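PDB 5WID: flavodoxin from Methanosarcina acetivorans C2A, which binds flavin mononucleotide and probably serves as an electron carrier, as flavodoxins generally do. Local coordinates for residues K2-Y7 and Q33-Y38; S11-A16 and F87-W92; S55-Y60 and S93-I98. All coordinates share one frame; numbering follows the deposited sequence.

Contact 1 (K2-Y7 and Q33-Y38); sequences KAIVVY and QVISFY. With ACT (acetate ion), chain F.
Tyr7 turns one face of its ring to the backbone of Ser36. Ser36 CA lies 4.0 Å from the centroid of the Tyr7 ring, a CH-pi contact. The pair belongs to a beta-alpha-beta unit of the flavodoxin fold, in which helix 13-27 links the parallel strands 2-8 and 31-36. Tyr7 CG sits between its backbone N and carbonyl carbon (chi1 62°), and this swings the ring across to the next strand. There CE1 of Tyr7 touches CG1 of Val34 at 3.8 Å. Tyr7 OH donates a 2.6 Å hydrogen bond to OXT of an acetate, probably from the crystallisation liquor.

Ile4, Val6, Gln33 and Ile35 lie on one face of the sheet; Val5 and Val34 lie on the reverse. Ile4 CD1 meets Ile35 CG2 at 3.8 Å and also touches CG of Gln33, which runs alongside Ile4. Lys2 NZ reaches over to donate to Gln33 OE1 at 3.3 Å, while Gln33 NE2 is bonded to Glu44. Both ends of this amide are therefore held. Val6 CG1 packs on Phe37 CB at 3.7 Å.

Five backbone bonds fix the register, from Gln33 N to Ala3 O up to Phe37 N to Tyr7 O. The bond from Val5 N to Gln33 O is nearly straight, 173° at the hydrogen. The short strand axes cross at -22°. Farther out, helix 13-27 covers Val5, and Leu45 of helix 42-47 covers Ile4 and Val6. Beside the last backbone bond, one water lies 3.2 Å from both Tyr7 O and Ser36 OG and donates to Tyr7 O.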
loop_
_atom_site.group_PDB
_atom_site.type_symbol
_atom_site.label_atom_id
_atom_site.label_comp_id
_atom_site.label_asym_id
_atom_site.label_seq_id
_atom_site.Cartn_x
_atom_site.Cartn_y
_atom_site.Cartn_z
ATOM N N LYS A 2 8.187 -11.670 3.873
ATOM C CA LYS A 2 7.154 -11.498 2.859
ATOM C C LYS A 2 6.447 -10.161 3.023
ATOM O O LYS A 2 6.098 -9.764 4.137
ATOM C CB LYS A 2 6.140 -12.647 2.943
ATOM C CG LYS A 2 4.975 -12.553 1.982
ATOM C CD LYS A 2 5.447 -12.526 0.544
ATOM C CE LYS A 2 4.295 -12.799 -0.400
ATOM N NZ LYS A 2 3.019 -12.262 0.147
ATOM N N ALA A 3 6.246 -9.467 1.906
ATOM C CA ALA A 3 5.470 -8.239 1.882
ATOM C C ALA A 3 4.306 -8.410 0.921
ATOM O O ALA A 3 4.370 -9.204 -0.022
ATOM C CB ALA A 3 6.315 -7.035 1.446
ATOM N N ILE A 4 3.243 -7.651 1.152
ATOM C CA ILE A 4 2.100 -7.653 0.252
ATOM C C ILE A 4 1.747 -6.205 -0.067
ATOM O O ILE A 4 1.764 -5.347 0.821
ATOM C CB ILE A 4 0.911 -8.432 0.853
ATOM C CG1 ILE A 4 -0.262 -8.500 -0.120
ATOM C CG2 ILE A 4 0.457 -7.850 2.174
ATOM C CD1 ILE A 4 -1.021 -9.819 0.019
ATOM N N VAL A 5 1.510 -5.924 -1.347
ATOM C CA VAL A 5 1.132 -4.591 -1.819
ATOM C C VAL A 5 -0.284 -4.718 -2.372
ATOM O O VAL A 5 -0.491 -5.356 -3.411
ATOM C CB VAL A 5 2.091 -4.049 -2.887
ATOM C CG1 VAL A 5 1.692 -2.615 -3.268
ATOM C CG2 VAL A 5 3.567 -4.129 -2.419
ATOM N N VAL A 6 -1.257 -4.142 -1.665
ATOM C CA VAL A 6 -2.681 -4.301 -1.961
ATOM C C VAL A 6 -3.206 -2.969 -2.472
ATOM O O VAL A 6 -2.905 -1.930 -1.879
ATOM C CB VAL A 6 -3.471 -4.718 -0.704
ATOM C CG1 VAL A 6 -4.972 -4.903 -1.042
ATOM C CG2 VAL A 6 -2.872 -5.959 -0.071
ATOM N N TYR A 7 -4.022 -2.991 -3.529
ATOM C CA TYR A 7 -4.441 -1.716 -4.116
ATOM C C TYR A 7 -5.868 -1.782 -4.653
ATOM O O TYR A 7 -6.402 -2.851 -4.972
ATOM C CB TYR A 7 -3.487 -1.273 -5.247
ATOM C CG TYR A 7 -3.464 -2.256 -6.386
ATOM C CD1 TYR A 7 -2.616 -3.360 -6.363
ATOM C CD2 TYR A 7 -4.333 -2.114 -7.464
ATOM C CE1 TYR A 7 -2.623 -4.286 -7.394
ATOM C CE2 TYR A 7 -4.352 -3.040 -8.498
ATOM C CZ TYR A 7 -3.493 -4.124 -8.455
ATOM O OH TYR A 7 -3.496 -5.050 -9.480
ATOM N N GLN A 33 3.948 -10.023 -3.104
ATOM C CA GLN A 33 2.895 -10.150 -4.095
ATOM C C GLN A 33 2.161 -8.826 -4.187
ATOM O O GLN A 33 1.907 -8.169 -3.173
ATOM C CB GLN A 33 1.958 -11.341 -3.796
ATOM C CG GLN A 33 0.679 -11.095 -3.049
ATOM C CD GLN A 33 0.036 -12.415 -2.623
ATOM O OE1 GLN A 33 0.276 -12.908 -1.517
ATOM N NE2 GLN A 33 -0.763 -13.002 -3.510
ATOM N N VAL A 34 1.906 -8.407 -5.419
ATOM C CA VAL A 34 1.177 -7.183 -5.718
ATOM C C VAL A 34 -0.194 -7.629 -6.185
ATOM O O VAL A 34 -0.301 -8.391 -7.157
ATOM C CB VAL A 34 1.893 -6.348 -6.792
ATOM C CG1 VAL A 34 1.069 -5.110 -7.147
ATOM C CG2 VAL A 34 3.295 -5.972 -6.301
ATOM N N ILE A 35 -1.236 -7.210 -5.480
ATOM C CA ILE A 35 -2.538 -7.838 -5.676
ATOM C C ILE A 35 -3.646 -6.828 -5.417
ATOM O O ILE A 35 -3.584 -6.018 -4.487
ATOM C CB ILE A 35 -2.666 -9.094 -4.783
ATOM C CG1 ILE A 35 -3.949 -9.862 -5.090
ATOM C CG2 ILE A 35 -2.537 -8.740 -3.309
ATOM C CD1 ILE A 35 -3.917 -11.283 -4.547
ATOM N N SER A 36 -4.667 -6.882 -6.264
ATOM C CA SER A 36 -5.850 -6.068 -6.049
ATOM C C SER A 36 -6.561 -6.481 -4.759
ATOM O O SER A 36 -6.604 -7.664 -4.395
ATOM C CB SER A 36 -6.763 -6.208 -7.269
ATOM O OG SER A 36 -8.087 -5.843 -6.975
ATOM N N PHE A 37 -7.110 -5.490 -4.045
ATOM C CA PHE A 37 -7.825 -5.768 -2.798
ATOM C C PHE A 37 -8.906 -6.826 -2.981
ATOM O O PHE A 37 -9.214 -7.576 -2.048
ATOM C CB PHE A 37 -8.481 -4.487 -2.257
ATOM C CG PHE A 37 -9.777 -4.156 -2.954
ATOM C CD1 PHE A 37 -9.763 -3.596 -4.221
ATOM C CD2 PHE A 37 -11.000 -4.491 -2.386
ATOM C CE1 PHE A 37 -10.955 -3.349 -4.909
ATOM C CE2 PHE A 37 -12.188 -4.243 -3.062
ATOM C CZ PHE A 37 -12.161 -3.661 -4.324
ATOM N N TYR A 38 -9.526 -6.868 -4.161
ATOM C CA TYR A 38 -10.616 -7.803 -4.402
ATOM C C TYR A 38 -10.143 -9.249 -4.350
ATOM O O TYR A 38 -10.909 -10.137 -3.956
ATOM C CB TYR A 38 -11.243 -7.489 -5.763
ATOM C CG TYR A 38 -12.382 -8.394 -6.108
ATOM C CD1 TYR A 38 -13.580 -8.335 -5.401
ATOM C CD2 TYR A 38 -12.262 -9.325 -7.131
ATOM C CE1 TYR A 38 -14.631 -9.181 -5.710
ATOM C CE2 TYR A 38 -13.302 -10.175 -7.436
ATOM C CZ TYR A 38 -14.479 -10.100 -6.729
ATOM O OH TYR A 38 -15.508 -10.952 -7.058
HETATM C C ACT F . -6.181 -6.200 -11.122
HETATM O O ACT F . -7.429 -6.249 -11.295
HETATM O OXT ACT F . -5.660 -5.087 -10.835
HETATM C CH3 ACT F . -5.344 -7.418 -11.273
HETATM O O HOH W 1 -7.951 -2.744 -7.805
#

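Contact 2 (S11-A16 and F87-W92); sequences SGNTKA and FGSYGW. With FMN (flavin mononucleotide), chain D.
Thr14 OG1 accepts a hydrogen bond from Ser89 N at 3.1 Å, 160° at the hydrogen. The same hydroxyl donates to FMN O1P at 2.7 Å, so its rotation is fixed from two directions. With chi1 at -55°, OG1 lies opposite the carbonyl carbon, and the methyl CG2 is left to pack on Phe87 CE2 at 3.7 Å. Thr14 O lies at the edge of the Phe87 ring, near its plane. Thr14 belongs to the phosphate-binding loop of flavodoxins, which runs into the start of helix 13-27 with Gly12 as its N-cap. Ser11 N, Ser11 OG and Asn13 N all donate to FMN O3P, and Thr14 N donates to O1P. Ser89 holds OG trans to its backbone N (chi1 177°), where it accepts from FMN O4' at 2.7 Å and touches Asn13 CB. Asn13 ND2 donates to the same O4' at 2.9 Å, so this ribityl hydroxyl is gripped from both segments. Ser89 OG also bonds His120 O. Beyond the strand end, Gly91 N donates to FMN N1 and O2, and Trp92 N to O2. The Trp92 ring lies over the pyrimidine part, with FMN N3 3.8 Å above the indole plane.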
loop_
_atom_site.group_PDB
_atom_site.type_symbol
_atom_site.label_atom_id
_atom_site.label_comp_id
_atom_site.label_asym_id
_atom_site.label_seq_id
_atom_site.Cartn_x
_atom_site.Cartn_y
_atom_site.Cartn_z
ATOM N N SER A 11 -8.546 3.335 -12.974
ATOM C CA SER A 11 -8.066 3.543 -14.329
ATOM C C SER A 11 -6.634 3.073 -14.521
ATOM O O SER A 11 -6.084 3.259 -15.609
ATOM C CB SER A 11 -8.175 5.031 -14.724
ATOM O OG SER A 11 -7.098 5.823 -14.197
ATOM N N GLY A 12 -6.007 2.497 -13.493
ATOM C CA GLY A 12 -4.675 1.936 -13.616
ATOM C C GLY A 12 -3.566 2.715 -12.933
ATOM O O GLY A 12 -2.443 2.199 -12.840
ATOM N N ASN A 13 -3.825 3.919 -12.431
ATOM C CA ASN A 13 -2.715 4.736 -11.941
ATOM C C ASN A 13 -2.175 4.209 -10.613
ATOM O O ASN A 13 -0.961 4.032 -10.453
ATOM C CB ASN A 13 -3.155 6.198 -11.823
ATOM C CG ASN A 13 -3.413 6.835 -13.189
ATOM O OD1 ASN A 13 -2.836 6.416 -14.214
ATOM N ND2 ASN A 13 -4.287 7.841 -13.216
ATOM N N THR A 14 -3.061 3.948 -9.647
ATOM C CA THR A 14 -2.617 3.345 -8.390
ATOM C C THR A 14 -2.079 1.940 -8.611
ATOM O O THR A 14 -1.145 1.513 -7.919
ATOM C CB THR A 14 -3.771 3.351 -7.379
ATOM O OG1 THR A 14 -4.236 4.706 -7.242
ATOM C CG2 THR A 14 -3.351 2.808 -5.997
ATOM N N LYS A 15 -2.639 1.211 -9.576
ATOM C CA LYS A 15 -2.085 -0.099 -9.906
ATOM C C LYS A 15 -0.644 0.025 -10.390
ATOM O O LYS A 15 0.228 -0.752 -9.980
ATOM C CB LYS A 15 -2.946 -0.789 -10.968
ATOM C CG LYS A 15 -2.406 -2.156 -11.438
ATOM C CD LYS A 15 -3.383 -2.815 -12.443
ATOM C CE LYS A 15 -2.930 -4.225 -12.820
ATOM N NZ LYS A 15 -1.645 -4.171 -13.574
ATOM N N ALA A 16 -0.377 0.997 -11.266
ATOM C CA ALA A 16 0.987 1.209 -11.737
ATOM C C ALA A 16 1.923 1.522 -10.575
ATOM O O ALA A 16 3.059 1.034 -10.534
ATOM C CB ALA A 16 1.014 2.338 -12.772
ATOM N N PHE A 87 -0.308 4.557 0.001
ATOM C CA PHE A 87 -0.010 5.228 -1.261
ATOM C C PHE A 87 -1.278 5.400 -2.089
ATOM O O PHE A 87 -2.338 4.859 -1.766
ATOM C CB PHE A 87 1.057 4.470 -2.075
ATOM C CG PHE A 87 0.607 3.108 -2.571
ATOM C CD1 PHE A 87 0.643 2.011 -1.730
ATOM C CD2 PHE A 87 0.196 2.930 -3.891
ATOM C CE1 PHE A 87 0.239 0.742 -2.168
ATOM C CE2 PHE A 87 -0.205 1.677 -4.354
ATOM C CZ PHE A 87 -0.186 0.577 -3.495
ATOM N N GLY A 88 -1.150 6.164 -3.179
ATOM C CA GLY A 88 -2.251 6.264 -4.131
ATOM C C GLY A 88 -2.098 7.380 -5.145
ATOM O O GLY A 88 -1.308 8.302 -4.945
ATOM N N SER A 89 -2.864 7.323 -6.229
ATOM C CA SER A 89 -2.891 8.380 -7.232
ATOM C C SER A 89 -4.109 9.264 -6.994
ATOM O O SER A 89 -5.119 8.813 -6.453
ATOM C CB SER A 89 -2.930 7.779 -8.642
ATOM O OG SER A 89 -3.019 8.769 -9.652
ATOM N N TYR A 90 -4.011 10.530 -7.383
ATOM C CA TYR A 90 -5.096 11.464 -7.109
ATOM C C TYR A 90 -5.094 12.576 -8.144
ATOM O O TYR A 90 -4.152 12.721 -8.920
ATOM C CB TYR A 90 -4.987 12.037 -5.689
ATOM C CG TYR A 90 -3.872 13.053 -5.492
ATOM C CD1 TYR A 90 -2.531 12.661 -5.475
ATOM C CD2 TYR A 90 -4.167 14.402 -5.312
ATOM C CE1 TYR A 90 -1.518 13.594 -5.282
ATOM C CE2 TYR A 90 -3.159 15.340 -5.096
ATOM C CZ TYR A 90 -1.843 14.933 -5.095
ATOM O OH TYR A 90 -0.843 15.866 -4.902
ATOM N N GLY A 91 -6.162 13.383 -8.130
ATOM C CA GLY A 91 -6.307 14.451 -9.099
ATOM C C GLY A 91 -6.128 15.863 -8.579
ATOM O O GLY A 91 -5.729 16.742 -9.349
ATOM N N TRP A 92 -6.455 16.129 -7.312
ATOM C CA TRP A 92 -6.201 17.473 -6.794
ATOM C C TRP A 92 -6.166 17.554 -5.274
ATOM O O TRP A 92 -5.352 18.302 -4.725
ATOM C CB TRP A 92 -7.222 18.486 -7.341
ATOM C CG TRP A 92 -8.639 18.369 -6.860
ATOM C CD1 TRP A 92 -9.234 19.101 -5.864
ATOM C CD2 TRP A 92 -9.657 17.516 -7.393
ATOM N NE1 TRP A 92 -10.555 18.736 -5.733
ATOM C CE2 TRP A 92 -10.842 17.771 -6.660
ATOM C CE3 TRP A 92 -9.688 16.563 -8.416
ATOM C CZ2 TRP A 92 -12.034 17.098 -6.915
ATOM C CZ3 TRP A 92 -10.878 15.896 -8.671
ATOM C CH2 TRP A 92 -12.035 16.166 -7.919
HETATM N N1 FMN D . -8.947 13.235 -7.059
HETATM C C2 FMN D . -8.799 13.915 -5.874
HETATM O O2 FMN D . -7.672 14.259 -5.505
HETATM N N3 FMN D . -9.907 14.212 -5.097
HETATM C C4 FMN D . -11.164 13.825 -5.482
HETATM O O4 FMN D . -12.125 14.103 -4.749
HETATM C C4A FMN D . -11.316 13.144 -6.693
HETATM N N5 FMN D . -12.565 12.753 -7.130
HETATM C C5A FMN D . -12.701 12.083 -8.330
HETATM C C6 FMN D . -13.977 11.708 -8.751
HETATM C C7 FMN D . -14.133 11.032 -9.951
HETATM C C7M FMN D . -15.521 10.635 -10.383
HETATM C C8 FMN D . -13.024 10.742 -10.742
HETATM C C8M FMN D . -13.186 10.015 -12.048
HETATM C C9 FMN D . -11.743 11.121 -10.325
HETATM C C9A FMN D . -11.589 11.793 -9.117
HETATM N N10 FMN D . -10.330 12.173 -8.681
HETATM C C10 FMN D . -10.198 12.853 -7.483
HETATM C "C1'" FMN D . -9.118 11.897 -9.510
HETATM C "C2'" FMN D . -8.556 10.486 -9.350
HETATM O "O2'" FMN D . -8.131 10.214 -8.025
HETATM C "C3'" FMN D . -7.359 10.392 -10.291
HETATM O "O3'" FMN D . -7.828 10.422 -11.627
HETATM C "C4'" FMN D . -6.478 9.160 -10.067
HETATM O "O4'" FMN D . -5.345 9.296 -10.902
HETATM C "C5'" FMN D . -7.189 7.837 -10.361
HETATM O "O5'" FMN D . -6.292 6.793 -10.019
HETATM P P FMN D . -6.687 5.260 -10.289
HETATM O O1P FMN D . -5.721 4.423 -9.487
HETATM O O2P FMN D . -8.104 5.042 -9.798
HETATM O O3P FMN D . -6.564 4.993 -11.763
#

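Contact 3 (S55-Y60 and S93-I98); sequences SSTFYY and SGEAPI. With FMN (flavin mononucleotide), chain D.
Thr57 has chi1 at -60°, which carries OG1 to the backbone N of Ala96 and CG2 toward the flavin. OG1 of Thr57 accepts a hydrogen bond from Ala96 N at 3.0 Å, and Ala96 CB packs closely on that oxygen. Thr57 CG2 lies 3.4 Å from FMN N3. Ser93 OG is placed between its own backbone N and carbonyl carbon (chi1 67°). From there it accepts from FMN N3 at 2.7 Å and donates to Glu95 OE1 at 2.6 Å, on the syn side of the carboxylate. Glu95 bends at chi2, and its carboxylate runs beside the Tyr60 side chain, the two planes 82° apart. Tyr60 N donates to FMN O4, which sits over a face of the Tyr60 ring.

Phe58 lies with its ring face over the dimethylbenzene end of the flavin, FMN C8 being 3.5 Å above the Phe58 ring plane. With an alanine here that end would probably lose its cover on this flavin face and be freer to shift. Tyr59 turns a ring face to the flavin edge at C6. Ser56 OG binds the phosphate at O2P.

Ser93 N and Gly94 N both donate to FMN O2. These donors would probably stabilise negative charge building up on the pyrimidine when the flavin is reduced, while the glutamate behind Ser93 OG is likely to make that oxygen a better acceptor for N3.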
loop_
_atom_site.group_PDB
_atom_site.type_symbol
_atom_site.label_atom_id
_atom_site.label_comp_id
_atom_site.label_asym_id
_atom_site.label_seq_id
_atom_site.Cartn_x
_atom_site.Cartn_y
_atom_site.Cartn_z
ATOM N N SER A 55 -4.954 3.353 -2.687
ATOM C CA SER A 55 -6.230 3.647 -3.322
ATOM C C SER A 55 -6.155 5.014 -3.973
ATOM O O SER A 55 -5.489 5.919 -3.463
ATOM C CB SER A 55 -7.395 3.640 -2.317
ATOM O OG SER A 55 -8.615 3.997 -2.950
ATOM N N SER A 56 -6.899 5.180 -5.062
ATOM C CA SER A 56 -7.086 6.527 -5.562
ATOM C C SER A 56 -8.073 7.273 -4.665
ATOM O O SER A 56 -8.678 6.701 -3.750
ATOM C CB SER A 56 -7.558 6.505 -7.020
ATOM O OG SER A 56 -8.642 5.596 -7.182
ATOM N N THR A 57 -8.194 8.579 -4.900
ATOM C CA THR A 57 -9.091 9.444 -4.143
ATOM C C THR A 57 -10.293 9.758 -5.025
ATOM O O THR A 57 -10.131 10.292 -6.126
ATOM C CB THR A 57 -8.395 10.743 -3.722
ATOM O OG1 THR A 57 -7.254 10.465 -2.895
ATOM C CG2 THR A 57 -9.370 11.663 -2.971
ATOM N N PHE A 58 -11.487 9.405 -4.560
ATOM C CA PHE A 58 -12.735 9.795 -5.212
ATOM C C PHE A 58 -13.567 10.559 -4.200
ATOM O O PHE A 58 -13.857 10.034 -3.121
ATOM C CB PHE A 58 -13.525 8.578 -5.708
ATOM C CG PHE A 58 -13.205 8.163 -7.115
ATOM C CD1 PHE A 58 -11.895 7.933 -7.517
ATOM C CD2 PHE A 58 -14.224 7.979 -8.033
ATOM C CE1 PHE A 58 -11.614 7.531 -8.825
ATOM C CE2 PHE A 58 -13.955 7.578 -9.334
ATOM C CZ PHE A 58 -12.654 7.349 -9.734
ATOM N N TYR A 59 -13.960 11.782 -4.552
ATOM C CA TYR A 59 -14.759 12.640 -3.676
ATOM C C TYR A 59 -14.217 12.610 -2.246
ATOM O O TYR A 59 -14.928 12.321 -1.281
ATOM C CB TYR A 59 -16.241 12.250 -3.741
ATOM C CG TYR A 59 -16.752 12.383 -5.146
ATOM C CD1 TYR A 59 -16.893 13.641 -5.724
ATOM C CD2 TYR A 59 -17.028 11.263 -5.925
ATOM C CE1 TYR A 59 -17.320 13.784 -7.031
ATOM C CE2 TYR A 59 -17.470 11.404 -7.244
ATOM C CZ TYR A 59 -17.604 12.666 -7.785
ATOM O OH TYR A 59 -18.022 12.840 -9.090
ATOM N N TYR A 60 -12.921 12.936 -2.139
ATOM C CA TYR A 60 -12.206 13.265 -0.903
ATOM C C TYR A 60 -11.991 12.068 0.013
ATOM O O TYR A 60 -11.618 12.257 1.176
ATOM C CB TYR A 60 -12.914 14.404 -0.146
ATOM C CG TYR A 60 -13.430 15.416 -1.134
ATOM C CD1 TYR A 60 -12.543 16.160 -1.897
ATOM C CD2 TYR A 60 -14.791 15.561 -1.373
ATOM C CE1 TYR A 60 -12.992 17.047 -2.842
ATOM C CE2 TYR A 60 -15.253 16.441 -2.323
ATOM C CZ TYR A 60 -14.346 17.184 -3.050
ATOM O OH TYR A 60 -14.780 18.072 -3.996
ATOM N N SER A 93 -7.040 16.823 -4.582
ATOM C CA SER A 93 -7.125 16.938 -3.130
ATOM C C SER A 93 -6.338 15.852 -2.400
ATOM O O SER A 93 -5.683 16.138 -1.391
ATOM C CB SER A 93 -8.597 16.935 -2.680
ATOM O OG SER A 93 -9.248 15.695 -2.916
ATOM N N GLY A 94 -6.390 14.613 -2.875
ATOM C CA GLY A 94 -5.422 13.603 -2.453
ATOM C C GLY A 94 -5.521 13.086 -1.034
ATOM O O GLY A 94 -4.492 12.734 -0.440
ATOM N N GLU A 95 -6.737 12.968 -0.497
ATOM C CA GLU A 95 -6.899 12.534 0.890
ATOM C C GLU A 95 -6.678 11.039 1.087
ATOM O O GLU A 95 -6.301 10.632 2.190
ATOM C CB GLU A 95 -8.300 12.877 1.417
ATOM C CG GLU A 95 -8.576 14.369 1.637
ATOM C CD GLU A 95 -9.156 15.043 0.405
ATOM O OE1 GLU A 95 -9.105 14.448 -0.691
ATOM O OE2 GLU A 95 -9.664 16.173 0.528
ATOM N N ALA A 96 -6.936 10.203 0.073
ATOM C CA ALA A 96 -7.052 8.768 0.342
ATOM C C ALA A 96 -5.806 8.174 0.988
ATOM O O ALA A 96 -5.950 7.429 1.976
ATOM C CB ALA A 96 -7.436 8.005 -0.937
ATOM N N PRO A 97 -4.583 8.428 0.506
ATOM C CA PRO A 97 -3.426 7.791 1.163
ATOM C C PRO A 97 -3.215 8.289 2.579
ATOM O O PRO A 97 -2.725 7.518 3.419
ATOM C CB PRO A 97 -2.249 8.146 0.234
ATOM C CG PRO A 97 -2.909 8.389 -1.111
ATOM C CD PRO A 97 -4.174 9.132 -0.719
ATOM N N ILE A 98 -3.585 9.543 2.871
ATOM C CA ILE A 98 -3.512 10.051 4.241
ATOM C C ILE A 98 -4.468 9.277 5.133
ATOM O O ILE A 98 -4.123 8.871 6.250
ATOM C CB ILE A 98 -3.850 11.555 4.285
ATOM C CG1 ILE A 98 -3.171 12.305 3.146
ATOM C CG2 ILE A 98 -3.501 12.140 5.657
ATOM C CD1 ILE A 98 -1.709 12.239 3.208
HETATM N N1 FMN D . -8.947 13.235 -7.059
HETATM C C2 FMN D . -8.799 13.915 -5.874
HETATM O O2 FMN D . -7.672 14.259 -5.505
HETATM N N3 FMN D . -9.907 14.212 -5.097
HETATM C C4 FMN D . -11.164 13.825 -5.482
HETATM O O4 FMN D . -12.125 14.103 -4.749
HETATM C C4A FMN D . -11.316 13.144 -6.693
HETATM N N5 FMN D . -12.565 12.753 -7.130
HETATM C C5A FMN D . -12.701 12.083 -8.330
HETATM C C6 FMN D . -13.977 11.708 -8.751
HETATM C C7 FMN D . -14.133 11.032 -9.951
HETATM C C7M FMN D . -15.521 10.635 -10.383
HETATM C C8 FMN D . -13.024 10.742 -10.742
HETATM C C8M FMN D . -13.186 10.015 -12.048
HETATM C C9 FMN D . -11.743 11.121 -10.325
HETATM C C9A FMN D . -11.589 11.793 -9.117
HETATM N N10 FMN D . -10.330 12.173 -8.681
HETATM C C10 FMN D . -10.198 12.853 -7.483
HETATM C "C1'" FMN D . -9.118 11.897 -9.510
HETATM C "C2'" FMN D . -8.556 10.486 -9.350
HETATM O "O2'" FMN D . -8.131 10.214 -8.025
HETATM C "C3'" FMN D . -7.359 10.392 -10.291
HETATM O "O3'" FMN D . -7.828 10.422 -11.627
HETATM C "C4'" FMN D . -6.478 9.160 -10.067
HETATM O "O4'" FMN D . -5.345 9.296 -10.902
HETATM C "C5'" FMN D . -7.189 7.837 -10.361
HETATM O "O5'" FMN D . -6.292 6.793 -10.019
HETATM P P FMN D . -6.687 5.260 -10.289
HETATM O O1P FMN D . -5.721 4.423 -9.487
HETATM O O2P FMN D . -8.104 5.042 -9.798
HETATM O O3P FMN D . -6.564 4.993 -11.763
#

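Overall arrangement
Contacts 2 and 3 build most of the FMN site, their centres 9 Å apart; Ser9 and Thr10 add to it. Contact 2 takes most of the phosphate, with Ser56 of contact 3 bonding O2P. Both bond the pyrimidine rim. Trp92 of contact 2 covers one flavin face and Phe58 of contact 3 the opposite one. Neighbouring strands join them, with a probable 3.2 Å hydrogen bond from Ser55 N to Phe87 O. Contact 1 lies farther from the flavin in the same sheet, 15 Å from contact 2 and 19 Å from contact 3 between centres. It meets contact 2 where Val5 CG1 packs on Phe87 CZ at 3.7 Å. The Tyr7 side chain is about 7 Å from FMN.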